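PDB 3OG2: beta-galactosidase from Trichoderma reesei, which probably hydrolyses terminal, non-reducing beta-D-galactose residues from beta-D-galactosides as a member of glycoside hydrolase family 35. Local coordinates for residues A507-I519 and L529-L542. Sequence-based numbering, arbitrary orientation.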
loop_
_atom_site.group_PDB
_atom_site.type_symbol
_atom_site.label_atom_id
_atom_site.label_comp_id
_atom_site.label_asym_id
_atom_site.label_seq_id
_atom_site.Cartn_x
_atom_site.Cartn_y
_atom_site.Cartn_z
ATOM N N ALA A 507 -21.439 39.246 -29.605
ATOM C CA ALA A 507 -21.145 37.834 -29.346
ATOM C C ALA A 507 -22.173 37.158 -28.444
ATOM O O ALA A 507 -22.752 37.796 -27.555
ATOM C CB ALA A 507 -19.755 37.718 -28.732
ATOM N N LYS A 508 -22.427 35.863 -28.648
ATOM C CA LYS A 508 -23.344 35.154 -27.767
ATOM C C LYS A 508 -22.970 33.699 -27.577
ATOM O O LYS A 508 -22.170 33.172 -28.342
ATOM C CB LYS A 508 -24.754 35.103 -28.355
ATOM C CG LYS A 508 -24.652 34.831 -29.852
ATOM C CD LYS A 508 -25.975 35.212 -30.517
ATOM C CE LYS A 508 -25.995 34.848 -31.994
ATOM N NZ LYS A 508 -26.720 33.588 -32.284
ATOM N N ALA A 509 -23.601 33.114 -26.566
ATOM C CA ALA A 509 -23.328 31.716 -26.302
ATOM C C ALA A 509 -23.684 30.837 -27.489
ATOM O O ALA A 509 -24.647 31.116 -28.200
ATOM C CB ALA A 509 -24.132 31.309 -25.068
ATOM N N LYS A 510 -22.927 29.751 -27.668
ATOM C CA LYS A 510 -23.245 28.781 -28.727
ATOM C C LYS A 510 -23.357 27.390 -28.116
ATOM O O LYS A 510 -22.433 26.923 -27.481
ATOM C CB LYS A 510 -22.195 28.811 -29.844
ATOM C CG LYS A 510 -22.572 28.001 -31.077
ATOM C CD LYS A 510 -21.602 28.140 -32.241
ATOM C CE LYS A 510 -21.683 26.970 -33.200
ATOM N NZ LYS A 510 -23.093 26.594 -33.511
ATOM N N LYS A 511 -24.497 26.745 -28.318
ATOM C CA LYS A 511 -24.693 25.379 -27.859
ATOM C C LYS A 511 -24.054 24.447 -28.867
ATOM O O LYS A 511 -24.437 24.534 -30.025
ATOM C CB LYS A 511 -26.171 25.034 -27.730
ATOM C CG LYS A 511 -26.874 25.797 -26.628
ATOM C CD LYS A 511 -28.353 25.421 -26.503
ATOM C CE LYS A 511 -28.904 26.219 -25.322
ATOM N NZ LYS A 511 -30.332 25.978 -25.042
ATOM N N ILE A 512 -23.142 23.626 -28.444
ATOM C CA ILE A 512 -22.433 22.749 -29.376
ATOM C C ILE A 512 -22.955 21.326 -29.298
ATOM O O ILE A 512 -23.167 20.685 -30.348
ATOM C CB ILE A 512 -20.927 22.771 -29.084
ATOM C CG1 ILE A 512 -20.370 24.198 -29.001
ATOM C CG2 ILE A 512 -20.121 21.959 -30.092
ATOM C CD1 ILE A 512 -20.420 24.890 -30.346
ATOM N N GLU A 513 -23.148 20.824 -28.080
ATOM C CA GLU A 513 -23.701 19.510 -27.861
ATOM C C GLU A 513 -24.776 19.558 -26.764
ATOM O O GLU A 513 -24.606 20.282 -25.771
ATOM C CB GLU A 513 -22.663 18.485 -27.333
ATOM C CG GLU A 513 -21.483 18.250 -28.225
ATOM C CD GLU A 513 -20.543 17.183 -27.671
ATOM O OE1 GLU A 513 -20.768 16.522 -26.620
ATOM O OE2 GLU A 513 -19.489 16.979 -28.332
ATOM N N GLY A 514 -25.812 18.781 -26.971
ATOM C CA GLY A 514 -26.764 18.527 -25.892
ATOM C C GLY A 514 -28.051 19.312 -26.057
ATOM O O GLY A 514 -28.079 20.356 -26.716
ATOM N N SER A 515 -29.116 18.819 -25.457
ATOM C CA SER A 515 -30.360 19.570 -25.591
ATOM C C SER A 515 -30.932 19.883 -24.233
ATOM O O SER A 515 -32.119 20.225 -24.123
ATOM C CB SER A 515 -31.404 18.797 -26.402
ATOM O OG SER A 515 -31.482 17.471 -25.955
ATOM N N ASN A 516 -30.085 19.734 -23.226
ATOM C CA ASN A 516 -30.604 19.929 -21.871
ATOM C C ASN A 516 -30.171 21.256 -21.324
ATOM O O ASN A 516 -30.883 21.936 -20.605
ATOM C CB ASN A 516 -30.081 18.727 -21.079
ATOM C CG ASN A 516 -30.465 18.963 -19.660
ATOM O OD1 ASN A 516 -29.645 19.510 -18.929
ATOM N ND2 ASN A 516 -31.709 18.567 -19.396
ATOM N N VAL A 517 -29.006 21.734 -21.603
ATOM C CA VAL A 517 -28.497 22.972 -21.010
ATOM C C VAL A 517 -29.350 24.173 -21.410
ATOM O O VAL A 517 -29.791 24.339 -22.557
ATOM C CB VAL A 517 -26.997 23.113 -21.401
ATOM C CG1 VAL A 517 -26.806 23.074 -22.907
ATOM C CG2 VAL A 517 -26.449 24.412 -20.801
ATOM N N THR A 518 -29.609 25.057 -20.443
ATOM C CA THR A 518 -30.245 26.333 -20.747
ATOM C C THR A 518 -29.300 27.467 -20.406
ATOM O O THR A 518 -28.460 27.363 -19.495
ATOM C CB THR A 518 -31.557 26.553 -19.989
ATOM O OG1 THR A 518 -31.230 26.581 -18.618
ATOM C CG2 THR A 518 -32.537 25.393 -20.175
ATOM N N ILE A 519 -29.492 28.598 -21.088
ATOM C CA ILE A 519 -28.544 29.670 -20.984
ATOM C C ILE A 519 -29.313 30.964 -20.884
ATOM O O ILE A 519 -30.160 31.227 -21.728
ATOM C CB ILE A 519 -27.609 29.739 -22.219
ATOM C CG1 ILE A 519 -26.846 28.468 -22.522
ATOM C CG2 ILE A 519 -26.662 30.915 -22.010
ATOM C CD1 ILE A 519 -26.332 28.337 -23.915
ATOM N N LEU A 529 -25.788 29.340 -16.746
ATOM C CA LEU A 529 -26.081 28.092 -17.441
ATOM C C LEU A 529 -26.586 27.087 -16.434
ATOM O O LEU A 529 -25.954 26.910 -15.415
ATOM C CB LEU A 529 -24.810 27.512 -18.104
ATOM C CG LEU A 529 -24.212 28.405 -19.204
ATOM C CD1 LEU A 529 -23.177 29.373 -18.568
ATOM C CD2 LEU A 529 -23.529 27.645 -20.318
ATOM N N GLN A 530 -27.699 26.441 -16.735
ATOM C CA GLN A 530 -28.255 25.387 -15.919
ATOM C C GLN A 530 -28.265 24.089 -16.728
ATOM O O GLN A 530 -28.544 24.103 -17.937
ATOM C CB GLN A 530 -29.683 25.770 -15.513
ATOM C CG GLN A 530 -30.126 25.114 -14.233
ATOM C CD GLN A 530 -31.413 25.762 -13.757
ATOM O OE1 GLN A 530 -32.395 25.403 -14.367
ATOM N NE2 GLN A 530 -31.356 26.607 -12.771
ATOM N N TRP A 531 -28.001 22.950 -16.089
ATOM C CA TRP A 531 -28.021 21.721 -16.841
ATOM C C TRP A 531 -28.305 20.605 -15.845
ATOM O O TRP A 531 -27.992 20.773 -14.649
ATOM C CB TRP A 531 -26.684 21.513 -17.549
ATOM C CG TRP A 531 -25.463 21.669 -16.635
ATOM C CD1 TRP A 531 -24.895 22.711 -15.955
ATOM C CD2 TRP A 531 -24.582 20.594 -16.282
ATOM N NE1 TRP A 531 -23.756 22.320 -15.249
ATOM C CE2 TRP A 531 -23.517 21.045 -15.412
ATOM C CE3 TRP A 531 -24.606 19.213 -16.671
ATOM C CZ2 TRP A 531 -22.509 20.226 -14.915
ATOM C CZ3 TRP A 531 -23.610 18.445 -16.165
ATOM C CH2 TRP A 531 -22.610 18.914 -15.339
ATOM N N THR A 532 -28.867 19.516 -16.326
ATOM C CA THR A 532 -29.060 18.354 -15.463
ATOM C C THR A 532 -28.144 17.243 -15.940
ATOM O O THR A 532 -28.209 16.862 -17.114
ATOM C CB THR A 532 -30.539 17.902 -15.502
ATOM O OG1 THR A 532 -31.329 18.953 -14.925
ATOM C CG2 THR A 532 -30.736 16.660 -14.650
ATOM N N ALA A 533 -27.259 16.779 -15.063
ATOM C CA ALA A 533 -26.243 15.820 -15.496
ATOM C C ALA A 533 -26.876 14.496 -15.900
ATOM O O ALA A 533 -27.853 13.997 -15.329
ATOM C CB ALA A 533 -25.270 15.662 -14.339
ATOM N N SER A 534 -26.268 13.920 -16.960
ATOM C CA SER A 534 -26.775 12.656 -17.486
ATOM C C SER A 534 -25.666 12.036 -18.286
ATOM O O SER A 534 -24.599 12.616 -18.401
ATOM C CB SER A 534 -28.014 12.842 -18.373
ATOM O OG SER A 534 -27.624 13.402 -19.633
ATOM N N SER A 535 -25.927 10.874 -18.883
ATOM C CA SER A 535 -24.868 10.263 -19.699
ATOM C C SER A 535 -24.653 11.000 -20.996
ATOM O O SER A 535 -23.712 10.676 -21.733
ATOM C CB SER A 535 -25.254 8.808 -19.969
ATOM O OG SER A 535 -26.502 8.850 -20.626
ATOM N N ALA A 536 -25.518 11.974 -21.301
ATOM C CA ALA A 536 -25.344 12.775 -22.506
ATOM C C ALA A 536 -24.583 14.061 -22.216
ATOM O O ALA A 536 -25.089 14.943 -21.518
ATOM C CB ALA A 536 -26.701 13.113 -23.098
ATOM N N ARG A 537 -23.374 14.207 -22.737
ATOM C CA ARG A 537 -22.595 15.390 -22.460
ATOM C C ARG A 537 -23.242 16.640 -23.053
ATOM O O ARG A 537 -23.824 16.610 -24.148
ATOM C CB ARG A 537 -21.193 15.174 -23.104
ATOM C CG ARG A 537 -20.292 16.369 -22.898
ATOM C CD ARG A 537 -18.825 16.084 -23.218
ATOM N NE ARG A 537 -18.687 16.049 -24.701
ATOM C CZ ARG A 537 -17.538 15.671 -25.267
ATOM N NH1 ARG A 537 -16.475 15.290 -24.536
ATOM N NH2 ARG A 537 -17.408 15.648 -26.576
ATOM N N GLN A 538 -23.165 17.762 -22.353
ATOM C CA GLN A 538 -23.546 19.044 -22.888
ATOM C C GLN A 538 -22.260 19.863 -23.131
ATOM O O GLN A 538 -21.325 19.784 -22.321
ATOM C CB GLN A 538 -24.429 19.833 -21.911
ATOM C CG GLN A 538 -25.520 19.009 -21.253
ATOM C CD GLN A 538 -26.558 18.515 -22.238
ATOM O OE1 GLN A 538 -27.295 19.378 -22.789
ATOM N NE2 GLN A 538 -26.684 17.189 -22.424
ATOM N N VAL A 539 -22.224 20.635 -24.202
ATOM C CA VAL A 539 -21.034 21.440 -24.462
ATOM C C VAL A 539 -21.544 22.796 -24.928
ATOM O O VAL A 539 -22.374 22.864 -25.835
ATOM C CB VAL A 539 -20.105 20.836 -25.532
ATOM C CG1 VAL A 539 -18.857 21.718 -25.768
ATOM C CG2 VAL A 539 -19.661 19.427 -25.171
ATOM N N VAL A 540 -21.024 23.856 -24.338
ATOM C CA VAL A 540 -21.353 25.221 -24.707
ATOM C C VAL A 540 -20.061 26.019 -24.895
ATOM O O VAL A 540 -19.108 25.875 -24.121
ATOM C CB VAL A 540 -22.242 25.910 -23.635
ATOM C CG1 VAL A 540 -22.466 27.392 -23.987
ATOM C CG2 VAL A 540 -23.554 25.158 -23.489
ATOM N N GLN A 541 -20.047 26.849 -25.926
ATOM C CA GLN A 541 -18.935 27.750 -26.191
ATOM C C GLN A 541 -19.352 29.193 -25.881
ATOM O O GLN A 541 -20.393 29.662 -26.359
ATOM C CB GLN A 541 -18.514 27.658 -27.655
ATOM C CG GLN A 541 -17.373 28.647 -27.910
ATOM C CD GLN A 541 -16.825 28.512 -29.307
ATOM O OE1 GLN A 541 -17.423 27.767 -30.083
ATOM N NE2 GLN A 541 -15.734 29.213 -29.627
ATOM N N LEU A 542 -18.576 29.871 -25.051
ATOM C CA LEU A 542 -18.755 31.271 -24.703
ATOM C C LEU A 542 -17.508 32.038 -25.104
ATOM O O LEU A 542 -16.494 32.050 -24.407
ATOM C CB LEU A 542 -19.034 31.458 -23.214
ATOM C CG LEU A 542 -20.109 30.602 -22.544
ATOM C CD1 LEU A 542 -20.136 30.872 -21.046
ATOM C CD2 LEU A 542 -21.466 30.856 -23.175
HETATM O O HOH W 1 -19.709 32.270 -28.144
HETATM O O HOH W 2 -28.806 16.207 -24.305
HETATM O O HOH W 3 -31.344 22.585 -17.823
HETATM O O HOH W 4 -32.114 20.555 -16.788
HETATM O O HOH W 5 -32.708 24.316 -16.937
#
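A classic beta bulge joins the edge strand 510-513 to strand 538-542 in domain 2 of this beta-galactosidase: I512 N bonds to V539 O at 2.8 Å and E513 N to V539 O at 3.1 Å, while V539 N returns a bond to E513 O. Before the bulge, K510 and Q541 form a regular antiparallel hydrogen-bonded pair. From the bulge itself, the E513 side chain runs over V539, E513 OE1 lying 3.4 Å from V539 CG2, and meets R537 in a two-bonded salt bridge. R537 NE reaches E513 OE1 at 2.9 Å from above the carboxylate plane, and R537 NH2 meets E513 OE2 on its syn side, the two planes standing 35° apart. R537 NH1 makes a salt bridge to E613 and a hydrogen bond to Y558 OH, linking this end of the sheet to strand 612-615 of the next.

Where the chain leaves strand 510-513, Q538 of the neighbouring strand holds residues 514-517. Bent at chi2 (-66°), its side chain folds back beside G514 and presents Q538 OE1 to two backbone donors on the same face of the amide, N516 N at 2.8 Å and V517 N at 3.1 Å; its NE2 donates to A536 O, which fixes the amide's rotation. N516, with CG anti to the backbone N (chi1 174°), sends OD1 across to T532 N in a nearly straight bond of 2.7 Å. This side-chain oxygen extends the ladder in which T518 and Q530 exchange backbone bonds. Between the two ladders, V517 CG1 packs on V540 CG2 at 3.9 Å, and I519 CD1 meets V540 CG1. Paired strands 510-513/538-542 and 518-521/527-532 thus face each other across a shared core, as in a beta sandwich.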